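PDB 1UFB: TT1696 protein, which is of unknown function but belongs to the helical HEPN-domain family, for which a role in DNA binding has been suggested. Local coordinates for residues Tyr27-Phe32 with Pro88-Asp93; Ala33-Ala38 with His56-Leu61; Glu39-Gly44 with Lys118-Val123; Leu47-Val52 with Asp64-Val69. All blocks are in the same frame, centred on the assembly; numbering follows the deposited sequence.

Interaction 1. Residues Tyr27-Phe32 with Pro88-Asp93; sequences YAWACF and PTRYPD
The Phe-32 ring carries the side chain of Arg-90 over one face: CD of Arg-90 stands 3.8 Å from the ring centroid and 11° off its normal, a CH-pi contact. CZ of Phe-32 lies over one face of the Arg-90 guanidinium, offset toward its rim, and CE1 of Tyr-91 over the other. Ring and guanidinium planes are 44° apart, so the two do not stack flat; NE of Arg-90 nevertheless comes to 3.2 Å from CE1 of Phe-32. A chi1 of 174°, with CG opposite the backbone N, places the Phe-32 ring against the Arg-90 side chain. Beside it Thr-89 fits against the start of helix 27-48, where its CB lies 3.5 Å from the carbonyl O of Ala-28 and its CG2 meets CB of Cys-31 at 3.7 Å. The Thr-89 hydroxyl is bonded to Tyr-85 O. With an alanine in place of Phe-32, a gap would probably open beside CD and NE of Arg-90 and leave one guanidinium face uncovered. The polar end of Arg-90 binds Tyr-86 O and, probably, the side-chain amide of Gln-36 of the second subunit, so a buried charge held by an aromatic face is directed into the dimer interface.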
loop_
_atom_site.group_PDB
_atom_site.type_symbol
_atom_site.label_atom_id
_atom_site.label_comp_id
_atom_site.label_asym_id
_atom_site.label_seq_id
_atom_site.Cartn_x
_atom_site.Cartn_y
_atom_site.Cartn_z
ATOM N N TYR A 27 -8.733 3.633 8.976
ATOM C CA TYR A 27 -7.983 2.800 9.912
ATOM C C TYR A 27 -7.161 1.670 9.312
ATOM O O TYR A 27 -6.004 1.513 9.669
ATOM C CB TYR A 27 -8.947 2.284 11.044
ATOM C CG TYR A 27 -9.708 3.462 11.692
ATOM C CD1 TYR A 27 -11.097 3.418 11.943
ATOM C CD2 TYR A 27 -9.021 4.640 12.021
ATOM C CE1 TYR A 27 -11.781 4.586 12.540
ATOM C CE2 TYR A 27 -9.664 5.756 12.575
ATOM C CZ TYR A 27 -11.017 5.741 12.838
ATOM O OH TYR A 27 -11.504 6.923 13.430
ATOM N N ALA A 28 -7.764 0.907 8.420
ATOM C CA ALA A 28 -7.066 -0.163 7.774
ATOM C C ALA A 28 -5.872 0.460 7.004
ATOM O O ALA A 28 -4.737 -0.073 7.038
ATOM C CB ALA A 28 -8.004 -0.885 6.823
ATOM N N TRP A 29 -6.120 1.525 6.267
ATOM C CA TRP A 29 -5.001 2.141 5.524
ATOM C C TRP A 29 -3.930 2.634 6.478
ATOM O O TRP A 29 -2.748 2.588 6.148
ATOM C CB TRP A 29 -5.508 3.315 4.631
ATOM C CG TRP A 29 -5.930 2.777 3.282
ATOM C CD1 TRP A 29 -7.196 2.459 2.882
ATOM C CD2 TRP A 29 -5.063 2.471 2.175
ATOM N NE1 TRP A 29 -7.184 1.974 1.573
ATOM C CE2 TRP A 29 -5.884 1.969 1.117
ATOM C CE3 TRP A 29 -3.689 2.582 1.967
ATOM C CZ2 TRP A 29 -5.354 1.574 -0.148
ATOM C CZ3 TRP A 29 -3.160 2.196 0.703
ATOM C CH2 TRP A 29 -4.006 1.694 -0.332
ATOM N N ALA A 30 -4.336 3.156 7.662
ATOM C CA ALA A 30 -3.363 3.611 8.648
ATOM C C ALA A 30 -2.509 2.419 9.118
ATOM O O ALA A 30 -1.296 2.546 9.360
ATOM C CB ALA A 30 -4.101 4.252 9.919
ATOM N N CYS A 31 -3.130 1.268 9.304
ATOM C CA CYS A 31 -2.415 0.096 9.742
ATOM C C CYS A 31 -1.415 -0.360 8.659
ATOM O O CYS A 31 -0.300 -0.796 8.965
ATOM C CB CYS A 31 -3.361 -1.087 9.972
ATOM S SG CYS A 31 -4.345 -0.836 11.558
ATOM N N PHE A 32 -1.871 -0.311 7.412
ATOM C CA PHE A 32 -0.971 -0.693 6.318
ATOM C C PHE A 32 0.234 0.278 6.272
ATOM O O PHE A 32 1.402 -0.137 6.212
ATOM C CB PHE A 32 -1.761 -0.649 4.999
ATOM C CG PHE A 32 -0.891 -0.877 3.783
ATOM C CD1 PHE A 32 -0.418 -2.161 3.528
ATOM C CD2 PHE A 32 -0.534 0.184 2.935
ATOM C CE1 PHE A 32 0.399 -2.415 2.429
ATOM C CE2 PHE A 32 0.310 -0.045 1.791
ATOM C CZ PHE A 32 0.764 -1.350 1.559
ATOM N N PRO A 88 -3.998 -8.160 4.718
ATOM C CA PRO A 88 -5.387 -8.082 5.223
ATOM C C PRO A 88 -6.031 -6.726 5.308
ATOM O O PRO A 88 -7.245 -6.603 5.254
ATOM C CB PRO A 88 -5.320 -8.818 6.597
ATOM C CG PRO A 88 -4.179 -9.900 6.322
ATOM C CD PRO A 88 -3.143 -8.941 5.638
ATOM N N THR A 89 -5.237 -5.684 5.415
ATOM C CA THR A 89 -5.800 -4.347 5.466
ATOM C C THR A 89 -6.354 -3.872 4.130
ATOM O O THR A 89 -7.078 -2.909 4.075
ATOM C CB THR A 89 -4.724 -3.361 5.895
ATOM O OG1 THR A 89 -3.507 -3.612 5.127
ATOM C CG2 THR A 89 -4.403 -3.567 7.383
ATOM N N ARG A 90 -6.037 -4.557 3.036
ATOM C CA ARG A 90 -6.420 -4.082 1.689
ATOM C C ARG A 90 -7.188 -5.109 0.845
ATOM O O ARG A 90 -7.789 -4.745 -0.154
ATOM C CB ARG A 90 -5.153 -3.762 0.870
ATOM C CG ARG A 90 -4.261 -2.670 1.486
ATOM C CD ARG A 90 -2.997 -2.494 0.646
ATOM N NE ARG A 90 -2.068 -3.606 0.834
ATOM C CZ ARG A 90 -1.435 -4.263 -0.167
ATOM N NH1 ARG A 90 -1.633 -3.952 -1.480
ATOM N NH2 ARG A 90 -0.495 -5.149 0.147
ATOM N N TYR A 91 -7.119 -6.382 1.227
ATOM C CA TYR A 91 -7.713 -7.422 0.372
ATOM C C TYR A 91 -8.863 -8.117 1.057
ATOM O O TYR A 91 -8.669 -8.767 2.074
ATOM C CB TYR A 91 -6.633 -8.437 -0.069
ATOM C CG TYR A 91 -5.667 -7.806 -1.057
ATOM C CD1 TYR A 91 -4.331 -7.502 -0.693
ATOM C CD2 TYR A 91 -6.099 -7.434 -2.338
ATOM C CE1 TYR A 91 -3.428 -6.820 -1.616
ATOM C CE2 TYR A 91 -5.213 -6.749 -3.274
ATOM C CZ TYR A 91 -3.870 -6.458 -2.879
ATOM O OH TYR A 91 -2.983 -5.865 -3.776
ATOM N N PRO A 92 -10.074 -8.014 0.459
ATOM C CA PRO A 92 -11.290 -8.620 1.041
ATOM C C PRO A 92 -11.201 -10.105 1.359
ATOM O O PRO A 92 -11.652 -10.535 2.422
ATOM C CB PRO A 92 -12.377 -8.278 0.022
ATOM C CG PRO A 92 -11.861 -6.945 -0.550
ATOM C CD PRO A 92 -10.387 -7.289 -0.801
ATOM N N ASP A 93 -10.574 -10.880 0.490
ATOM C CA ASP A 93 -10.461 -12.322 0.736
ATOM C C ASP A 93 -9.595 -12.697 1.967
ATOM O O ASP A 93 -9.449 -13.856 2.286
ATOM C CB ASP A 93 -9.983 -13.042 -0.524
ATOM C CG ASP A 93 -8.631 -12.499 -1.064
ATOM O OD1 ASP A 93 -8.145 -11.384 -0.702
ATOM O OD2 ASP A 93 -8.055 -13.197 -1.882
#

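Interaction 2. Residues Ala33-Ala38 with His56-Leu61; sequences AAQQAA and HSILDL
The amide NE2 of Gln-35 is placed between two acceptors: the backbone O of His-56, 2.9 Å away in a weak bond bent to 126°, and the carboxylate OE1 of Glu-39, which also meets ND1 of His-56 in a hydrogen bond. Three residues thus form one small polar cluster inside the helical bundle of this HEPN domain. The cluster lies where the long helix 27-48 faces the N-terminal end of the short helix 58-63. Gln-35 reaches it by a bend in its chain: CG is anti to the backbone N, and the turn at chi2 (-78°) then brings the amide within bonding distance of His-56 O. CB of His-56 lies alongside this amide, 3.9 Å from NE2 of Gln-35, while the imidazole stacks on Tyr-86 and packs against Tyr-91 of the second subunit.

The helix that receives the contact is capped in its own right. Ser-57 is the N-cap, its OG accepting a nearly straight bond from Asp-60 N at 2.8 Å and 167°. Asp-83 of helix 73-83 adds to this, its two carboxylate oxygens bonding Ile-58 N, Leu-59 N and Ser-57 OG, so that the first turn is tied to a second helix. One residue beyond the cap the contact becomes apolar. Ile-58 points toward helix 27-48, and its methyl CG2 rests 4.1 Å from the CB of Ala-38.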
loop_
_atom_site.group_PDB
_atom_site.type_symbol
_atom_site.label_atom_id
_atom_site.label_comp_id
_atom_site.label_asym_id
_atom_site.label_seq_id
_atom_site.Cartn_x
_atom_site.Cartn_y
_atom_site.Cartn_z
ATOM N N ALA A 33 -0.047 1.573 6.371
ATOM C CA ALA A 33 1.006 2.566 6.329
ATOM C C ALA A 33 1.946 2.372 7.512
ATOM O O ALA A 33 3.112 2.573 7.366
ATOM C CB ALA A 33 0.404 4.039 6.258
ATOM N N ALA A 34 1.457 1.939 8.676
ATOM C CA ALA A 34 2.342 1.702 9.808
ATOM C C ALA A 34 3.251 0.501 9.509
ATOM O O ALA A 34 4.464 0.493 9.807
ATOM C CB ALA A 34 1.506 1.431 11.097
ATOM N N GLN A 35 2.674 -0.572 8.975
ATOM C CA GLN A 35 3.566 -1.713 8.626
ATOM C C GLN A 35 4.631 -1.209 7.576
ATOM O O GLN A 35 5.808 -1.622 7.633
ATOM C CB GLN A 35 2.736 -2.872 7.992
ATOM C CG GLN A 35 3.562 -4.103 7.498
ATOM C CD GLN A 35 4.267 -3.864 6.124
ATOM O OE1 GLN A 35 3.832 -3.033 5.336
ATOM N NE2 GLN A 35 5.354 -4.665 5.827
ATOM N N GLN A 36 4.211 -0.341 6.649
ATOM C CA GLN A 36 5.128 0.146 5.621
ATOM C C GLN A 36 6.232 1.015 6.230
ATOM O O GLN A 36 7.387 1.012 5.744
ATOM C CB GLN A 36 4.354 0.936 4.546
ATOM C CG GLN A 36 3.554 0.060 3.578
ATOM C CD GLN A 36 4.492 -0.718 2.643
ATOM O OE1 GLN A 36 4.833 -1.951 2.843
ATOM N NE2 GLN A 36 4.931 -0.020 1.613
ATOM N N ALA A 37 5.874 1.781 7.287
ATOM C CA ALA A 37 6.898 2.598 7.979
ATOM C C ALA A 37 7.917 1.652 8.591
ATOM O O ALA A 37 9.130 1.850 8.434
ATOM C CB ALA A 37 6.271 3.434 9.091
ATOM N N ALA A 38 7.422 0.621 9.285
ATOM C CA ALA A 38 8.349 -0.321 9.923
ATOM C C ALA A 38 9.249 -1.042 8.923
ATOM O O ALA A 38 10.462 -1.216 9.121
ATOM C CB ALA A 38 7.571 -1.375 10.766
ATOM N N HIS A 56 8.140 -8.352 3.042
ATOM C CA HIS A 56 7.241 -7.553 3.875
ATOM C C HIS A 56 7.112 -8.013 5.302
ATOM O O HIS A 56 6.374 -7.423 6.050
ATOM C CB HIS A 56 5.862 -7.520 3.164
ATOM C CG HIS A 56 5.988 -7.070 1.749
ATOM N ND1 HIS A 56 6.388 -5.781 1.436
ATOM C CD2 HIS A 56 5.911 -7.752 0.569
ATOM C CE1 HIS A 56 6.552 -5.682 0.130
ATOM N NE2 HIS A 56 6.276 -6.861 -0.420
ATOM N N SER A 57 7.933 -8.988 5.696
ATOM C CA SER A 57 7.890 -9.514 7.058
ATOM C C SER A 57 8.816 -8.738 7.989
ATOM O O SER A 57 10.044 -8.889 7.898
ATOM C CB SER A 57 8.351 -10.978 7.070
ATOM O OG SER A 57 8.595 -11.375 8.440
ATOM N N ILE A 58 8.269 -7.919 8.880
ATOM C CA ILE A 58 9.205 -7.263 9.731
ATOM C C ILE A 58 9.875 -8.292 10.729
ATOM O O ILE A 58 11.005 -8.088 11.245
ATOM C CB ILE A 58 8.591 -5.964 10.369
ATOM C CG1 ILE A 58 8.194 -6.219 11.717
ATOM C CG2 ILE A 58 7.497 -5.218 9.441
ATOM C CD1 ILE A 58 8.800 -5.171 12.405
ATOM N N LEU A 59 9.234 -9.443 10.914
ATOM C CA LEU A 59 9.875 -10.534 11.700
ATOM C C LEU A 59 11.170 -10.967 10.995
ATOM O O LEU A 59 12.219 -11.140 11.653
ATOM C CB LEU A 59 8.970 -11.769 11.803
ATOM C CG LEU A 59 8.013 -11.904 12.990
ATOM C CD1 LEU A 59 7.367 -13.324 12.970
ATOM C CD2 LEU A 59 8.860 -11.758 14.331
ATOM N N ASP A 60 11.120 -11.223 9.690
ATOM C CA ASP A 60 12.377 -11.616 9.008
ATOM C C ASP A 60 13.384 -10.431 9.018
ATOM O O ASP A 60 14.590 -10.634 9.113
ATOM C CB ASP A 60 12.176 -11.953 7.532
ATOM C CG ASP A 60 11.528 -13.324 7.299
ATOM O OD1 ASP A 60 12.104 -14.336 7.668
ATOM O OD2 ASP A 60 10.446 -13.390 6.711
ATOM N N LEU A 61 12.865 -9.209 8.828
ATOM C CA LEU A 61 13.700 -8.017 8.784
ATOM C C LEU A 61 14.519 -7.836 10.070
ATOM O O LEU A 61 15.698 -7.412 10.013
ATOM C CB LEU A 61 12.831 -6.760 8.492
ATOM C CG LEU A 61 12.390 -6.803 6.999
ATOM C CD1 LEU A 61 11.412 -5.629 6.688
ATOM C CD2 LEU A 61 13.592 -6.710 6.084
#

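Interaction 3. Residues Glu39-Gly44 with Lys118-Val123; sequences EAALKG and KILAFV
Leu-42 and Ile-119 meet with their side chains at about a right angle, CG of Leu-42 lying 3.8 Å from the CG2 methyl of Ile-119. CG of Leu-42 is anti to the carbonyl carbon (chi1 -70°), and the side chain leans across to helix 106-126, where its two methyls part company. CD1 stays with Ile-119, whereas CD2 passes slantwise to the CG2 of Val-123, 3.6 Å away, and approaches the Phe-122 ring at its edge, 4.3 Å from CE2.

Ala-41 faces the neighbouring helix directly. Its CB lies against CD2 of Leu-120 at a modelled 3.3 Å, a closeness that is doubtful because chi1 of this leucine is not staggered. Val-123, one turn after Ile-119, brings CG1 to 3.5 Å from the carbonyl O of Ala-41. The axes of the two segments approach to 9.1 Å and run 16° from parallel, with Ala-41 and Leu-120 where the backbones come nearest. Around this seam Leu-8 and Ala-11 of helix 4-24 and Ile-58 and Leu-61 of helix 58-63 add further apolar cover.

Glu-39 and Lys-43 point elsewhere, one turn apart, joined by a salt bridge of 2.8 Å between Lys-43 NZ and Glu-39 OE2. Lys-43 NZ also bonds Gly-55 O, and Glu-39 OE2 is bonded to the hydroxyl of Tyr-91 of the second subunit. The helix thus divides its chemistry: the face toward 118-123 is held by apolar contacts, mostly of methyl groups, while the paired charges of Glu-39 and Lys-43 offset each other away from it.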
loop_
_atom_site.group_PDB
_atom_site.type_symbol
_atom_site.label_atom_id
_atom_site.label_comp_id
_atom_site.label_asym_id
_atom_site.label_seq_id
_atom_site.Cartn_x
_atom_site.Cartn_y
_atom_site.Cartn_z
ATOM N N GLU A 39 8.642 -1.463 7.822
ATOM C CA GLU A 39 9.354 -2.177 6.788
ATOM C C GLU A 39 10.486 -1.298 6.190
ATOM O O GLU A 39 11.666 -1.723 6.020
ATOM C CB GLU A 39 8.294 -2.548 5.679
ATOM C CG GLU A 39 8.893 -3.535 4.614
ATOM C CD GLU A 39 8.018 -3.675 3.370
ATOM O OE1 GLU A 39 6.877 -4.121 3.479
ATOM O OE2 GLU A 39 8.502 -3.360 2.267
ATOM N N ALA A 40 10.112 -0.092 5.775
ATOM C CA ALA A 40 11.089 0.843 5.142
ATOM C C ALA A 40 12.254 1.191 6.152
ATOM O O ALA A 40 13.466 1.232 5.754
ATOM C CB ALA A 40 10.338 2.157 4.669
ATOM N N ALA A 41 11.886 1.382 7.410
ATOM C CA ALA A 41 12.911 1.722 8.433
ATOM C C ALA A 41 13.878 0.576 8.568
ATOM O O ALA A 41 15.114 0.813 8.582
ATOM C CB ALA A 41 12.267 1.998 9.788
ATOM N N LEU A 42 13.365 -0.677 8.662
ATOM C CA LEU A 42 14.274 -1.799 8.791
ATOM C C LEU A 42 15.081 -2.011 7.527
ATOM O O LEU A 42 16.226 -2.354 7.611
ATOM C CB LEU A 42 13.541 -3.085 9.218
ATOM C CG LEU A 42 13.041 -3.004 10.669
ATOM C CD1 LEU A 42 12.155 -4.130 11.027
ATOM C CD2 LEU A 42 14.294 -3.040 11.613
ATOM N N LYS A 43 14.500 -1.801 6.344
ATOM C CA LYS A 43 15.280 -1.958 5.112
ATOM C C LYS A 43 16.414 -0.895 5.152
ATOM O O LYS A 43 17.539 -1.175 4.778
ATOM C CB LYS A 43 14.335 -1.808 3.898
ATOM C CG LYS A 43 13.621 -3.163 3.635
ATOM C CD LYS A 43 12.566 -3.095 2.553
ATOM C CE LYS A 43 11.949 -4.508 2.405
ATOM N NZ LYS A 43 10.879 -4.397 1.242
ATOM N N GLY A 44 16.130 0.296 5.688
ATOM C CA GLY A 44 17.167 1.297 5.779
ATOM C C GLY A 44 18.254 0.874 6.779
ATOM O O GLY A 44 19.439 1.040 6.496
ATOM N N LYS A 118 7.997 2.414 17.635
ATOM C CA LYS A 118 9.057 1.661 18.365
ATOM C C LYS A 118 10.116 1.134 17.403
ATOM O O LYS A 118 11.351 1.186 17.669
ATOM C CB LYS A 118 8.460 0.447 19.076
ATOM C CG LYS A 118 7.530 0.743 20.184
ATOM C CD LYS A 118 7.245 -0.573 20.887
ATOM C CE LYS A 118 6.051 -0.444 21.838
ATOM N NZ LYS A 118 5.804 -1.796 22.528
ATOM N N ILE A 119 9.652 0.631 16.253
ATOM C CA ILE A 119 10.588 0.111 15.256
ATOM C C ILE A 119 11.473 1.229 14.710
ATOM O O ILE A 119 12.712 1.077 14.619
ATOM C CB ILE A 119 9.848 -0.568 14.083
ATOM C CG1 ILE A 119 9.035 -1.781 14.601
ATOM C CG2 ILE A 119 10.861 -0.983 12.985
ATOM C CD1 ILE A 119 9.830 -3.024 14.938
ATOM N N LEU A 120 10.846 2.350 14.345
ATOM C CA LEU A 120 11.559 3.512 13.818
ATOM C C LEU A 120 12.596 4.015 14.819
ATOM O O LEU A 120 13.747 4.345 14.433
ATOM C CB LEU A 120 10.582 4.675 13.582
ATOM C CG LEU A 120 10.400 4.931 12.095
ATOM C CD1 LEU A 120 11.776 5.404 11.511
ATOM C CD2 LEU A 120 9.890 3.579 11.460
ATOM N N ALA A 121 12.199 4.048 16.080
ATOM C CA ALA A 121 13.118 4.614 17.139
ATOM C C ALA A 121 14.317 3.691 17.334
ATOM O O ALA A 121 15.436 4.150 17.492
ATOM C CB ALA A 121 12.342 4.818 18.462
ATOM N N PHE A 122 14.070 2.394 17.307
ATOM C CA PHE A 122 15.130 1.368 17.424
ATOM C C PHE A 122 16.069 1.585 16.219
ATOM O O PHE A 122 17.301 1.689 16.356
ATOM C CB PHE A 122 14.461 -0.025 17.410
ATOM C CG PHE A 122 15.383 -1.181 17.080
ATOM C CD1 PHE A 122 16.191 -1.763 18.054
ATOM C CD2 PHE A 122 15.426 -1.694 15.768
ATOM C CE1 PHE A 122 17.035 -2.830 17.728
ATOM C CE2 PHE A 122 16.273 -2.767 15.435
ATOM C CZ PHE A 122 17.076 -3.331 16.414
ATOM N N VAL A 123 15.505 1.691 15.021
ATOM C CA VAL A 123 16.351 1.911 13.862
ATOM C C VAL A 123 17.160 3.234 13.964
ATOM O O VAL A 123 18.362 3.286 13.629
ATOM C CB VAL A 123 15.491 1.921 12.557
ATOM C CG1 VAL A 123 16.319 2.509 11.410
ATOM C CG2 VAL A 123 15.056 0.462 12.212
#

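Interaction 4. Residues Leu47-Val52 with Asp64-Val69; sequences LARGQV and DLPEDV
A salt bridge joins Arg-49 and Asp-68: NH1 of Arg-49 reaches both carboxylate oxygens of Asp-68, at 3.0 Å to OD2 and 3.0 Å to OD1. The bond to OD2 is the straighter (147°) and uses the syn lone pair of that oxygen; the one to OD1 is weak. Guanidinium and carboxylate planes are only 24° apart, the two groups approaching from opposite directions. Over one face of the guanidinium lies the CG2 methyl of Val-69, 3.5 Å from NH1 of Arg-49. Further back, the CB of Arg-49 touches the CG of Pro-66 at 3.9 Å, and Gln-51 reaches the same proline ring, its NE2 3.8 Å from CD of Pro-66.

A type I turn from Pro-66 to Val-69 presents these partners together, while a Schellman motif with Gly-50 as C-prime residue ends helix 27-48 and sets Arg-49 at its exit. Were Arg-49 an alanine, Asp-68 would probably lose its cationic mate and Val-69 part of its cover. NH2 of Arg-49 also bonds Lys-126 O. The contact therefore ties the end of helix 27-48 both to the loop between helices 58-63 and 73-83 and to the last turn of helix 106-126, whose Phe-122 packs on Val-69 and Leu-65.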
loop_
_atom_site.group_PDB
_atom_site.type_symbol
_atom_site.label_atom_id
_atom_site.label_comp_id
_atom_site.label_asym_id
_atom_site.label_seq_id
_atom_site.Cartn_x
_atom_site.Cartn_y
_atom_site.Cartn_z
ATOM N N LEU A 47 20.532 -1.530 4.980
ATOM C CA LEU A 47 21.412 -0.826 4.035
ATOM C C LEU A 47 22.604 -0.144 4.774
ATOM O O LEU A 47 23.733 -0.204 4.304
ATOM C CB LEU A 47 20.647 0.237 3.275
ATOM C CG LEU A 47 19.657 -0.304 2.230
ATOM C CD1 LEU A 47 18.898 0.878 1.615
ATOM C CD2 LEU A 47 20.445 -1.114 1.140
ATOM N N ALA A 48 22.340 0.459 5.915
ATOM C CA ALA A 48 23.384 1.125 6.683
ATOM C C ALA A 48 24.456 0.140 7.151
ATOM O O ALA A 48 25.593 0.519 7.375
ATOM C CB ALA A 48 22.775 1.852 7.862
ATOM N N ARG A 49 24.093 -1.126 7.296
ATOM C CA ARG A 49 25.035 -2.155 7.710
ATOM C C ARG A 49 25.447 -2.972 6.506
ATOM O O ARG A 49 25.757 -4.167 6.635
ATOM C CB ARG A 49 24.404 -3.090 8.725
ATOM C CG ARG A 49 23.864 -2.410 9.929
ATOM C CD ARG A 49 24.964 -1.615 10.646
ATOM N NE ARG A 49 24.512 -1.155 11.959
ATOM C CZ ARG A 49 24.674 -1.837 13.096
ATOM N NH1 ARG A 49 25.294 -3.018 13.083
ATOM N NH2 ARG A 49 24.208 -1.335 14.241
ATOM N N GLY A 50 25.416 -2.344 5.330
ATOM C CA GLY A 50 25.821 -3.006 4.097
ATOM C C GLY A 50 25.080 -4.247 3.602
ATOM O O GLY A 50 25.700 -5.113 2.969
ATOM N N GLN A 51 23.780 -4.360 3.865
ATOM C CA GLN A 51 23.001 -5.515 3.422
ATOM C C GLN A 51 21.765 -5.047 2.649
ATOM O O GLN A 51 21.271 -3.957 2.877
ATOM C CB GLN A 51 22.494 -6.286 4.631
ATOM C CG GLN A 51 23.535 -6.663 5.661
ATOM C CD GLN A 51 22.943 -7.484 6.759
ATOM O OE1 GLN A 51 23.513 -8.489 7.169
ATOM N NE2 GLN A 51 21.790 -7.061 7.255
ATOM N N VAL A 52 21.255 -5.828 1.720
ATOM C CA VAL A 52 20.031 -5.391 1.080
ATOM C C VAL A 52 19.013 -6.404 1.568
ATOM O O VAL A 52 19.288 -7.617 1.534
ATOM C CB VAL A 52 20.133 -5.385 -0.453
ATOM C CG1 VAL A 52 20.714 -6.669 -0.909
ATOM C CG2 VAL A 52 18.722 -5.133 -1.085
ATOM N N ASP A 64 17.171 -11.003 10.502
ATOM C CA ASP A 64 18.328 -11.007 9.623
ATOM C C ASP A 64 19.362 -9.919 9.951
ATOM O O ASP A 64 20.347 -9.782 9.249
ATOM C CB ASP A 64 17.864 -10.833 8.159
ATOM C CG ASP A 64 16.975 -12.011 7.652
ATOM O OD1 ASP A 64 16.935 -13.111 8.285
ATOM O OD2 ASP A 64 16.302 -11.825 6.596
ATOM N N LEU A 65 19.128 -9.125 10.987
ATOM C CA LEU A 65 20.094 -8.062 11.327
ATOM C C LEU A 65 21.446 -8.600 11.846
ATOM O O LEU A 65 21.499 -9.684 12.435
ATOM C CB LEU A 65 19.488 -7.153 12.372
ATOM C CG LEU A 65 18.405 -6.206 11.882
ATOM C CD1 LEU A 65 17.728 -5.582 13.116
ATOM C CD2 LEU A 65 18.987 -5.187 10.885
ATOM N N PRO A 66 22.551 -7.852 11.622
ATOM C CA PRO A 66 23.851 -8.350 12.111
ATOM C C PRO A 66 23.819 -8.699 13.599
ATOM O O PRO A 66 23.038 -8.168 14.399
ATOM C CB PRO A 66 24.824 -7.203 11.799
ATOM C CG PRO A 66 24.207 -6.557 10.576
ATOM C CD PRO A 66 22.715 -6.546 10.951
ATOM N N GLU A 67 24.695 -9.627 13.950
ATOM C CA GLU A 67 24.776 -10.121 15.287
ATOM C C GLU A 67 25.002 -9.024 16.295
ATOM O O GLU A 67 24.533 -9.125 17.441
ATOM C CB GLU A 67 25.928 -11.155 15.370
ATOM C CG GLU A 67 26.043 -11.824 16.718
ATOM C CD GLU A 67 27.058 -12.960 16.676
ATOM O OE1 GLU A 67 28.127 -12.799 17.274
ATOM O OE2 GLU A 67 26.785 -14.009 16.037
ATOM N N ASP A 68 25.706 -7.979 15.896
ATOM C CA ASP A 68 25.970 -6.903 16.879
ATOM C C ASP A 68 24.752 -6.037 17.196
ATOM O O ASP A 68 24.820 -5.165 18.062
ATOM C CB ASP A 68 27.148 -6.016 16.433
ATOM C CG ASP A 68 26.780 -5.059 15.319
ATOM O OD1 ASP A 68 26.688 -5.501 14.151
ATOM O OD2 ASP A 68 26.589 -3.841 15.621
ATOM N N VAL A 69 23.633 -6.273 16.503
ATOM C CA VAL A 69 22.407 -5.500 16.764
ATOM C C VAL A 69 21.524 -6.278 17.704
ATOM O O VAL A 69 21.012 -7.347 17.388
ATOM C CB VAL A 69 21.583 -5.206 15.444
ATOM C CG1 VAL A 69 20.364 -4.325 15.772
ATOM C CG2 VAL A 69 22.431 -4.495 14.417
#

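Overall arrangement
All four contacts use helix 27-48 in turn, from its first turns in interaction 1 to its exit in interaction 4, the centres of these two being about 29 Å apart. Interactions 2 and 3 lie closest, about 8 Å between centres, and touch: CD1 of Ile-58 packs 3.5 Å from CD1 of Ile-119, and CB of Leu-61 lies 3.7 Å from CD1 of Leu-42. Interaction 3 leads on to interaction 4 through Phe-122, whose CZ lies 3.5 Å from CG1 of Val-69. Interactions 1, 2 and 3 all border the second subunit, unlike interaction 4. At that interface Trp-29 of interaction 1 meets His-13 of the second subunit, a residue predicted to be phosphorylated but unmodified here.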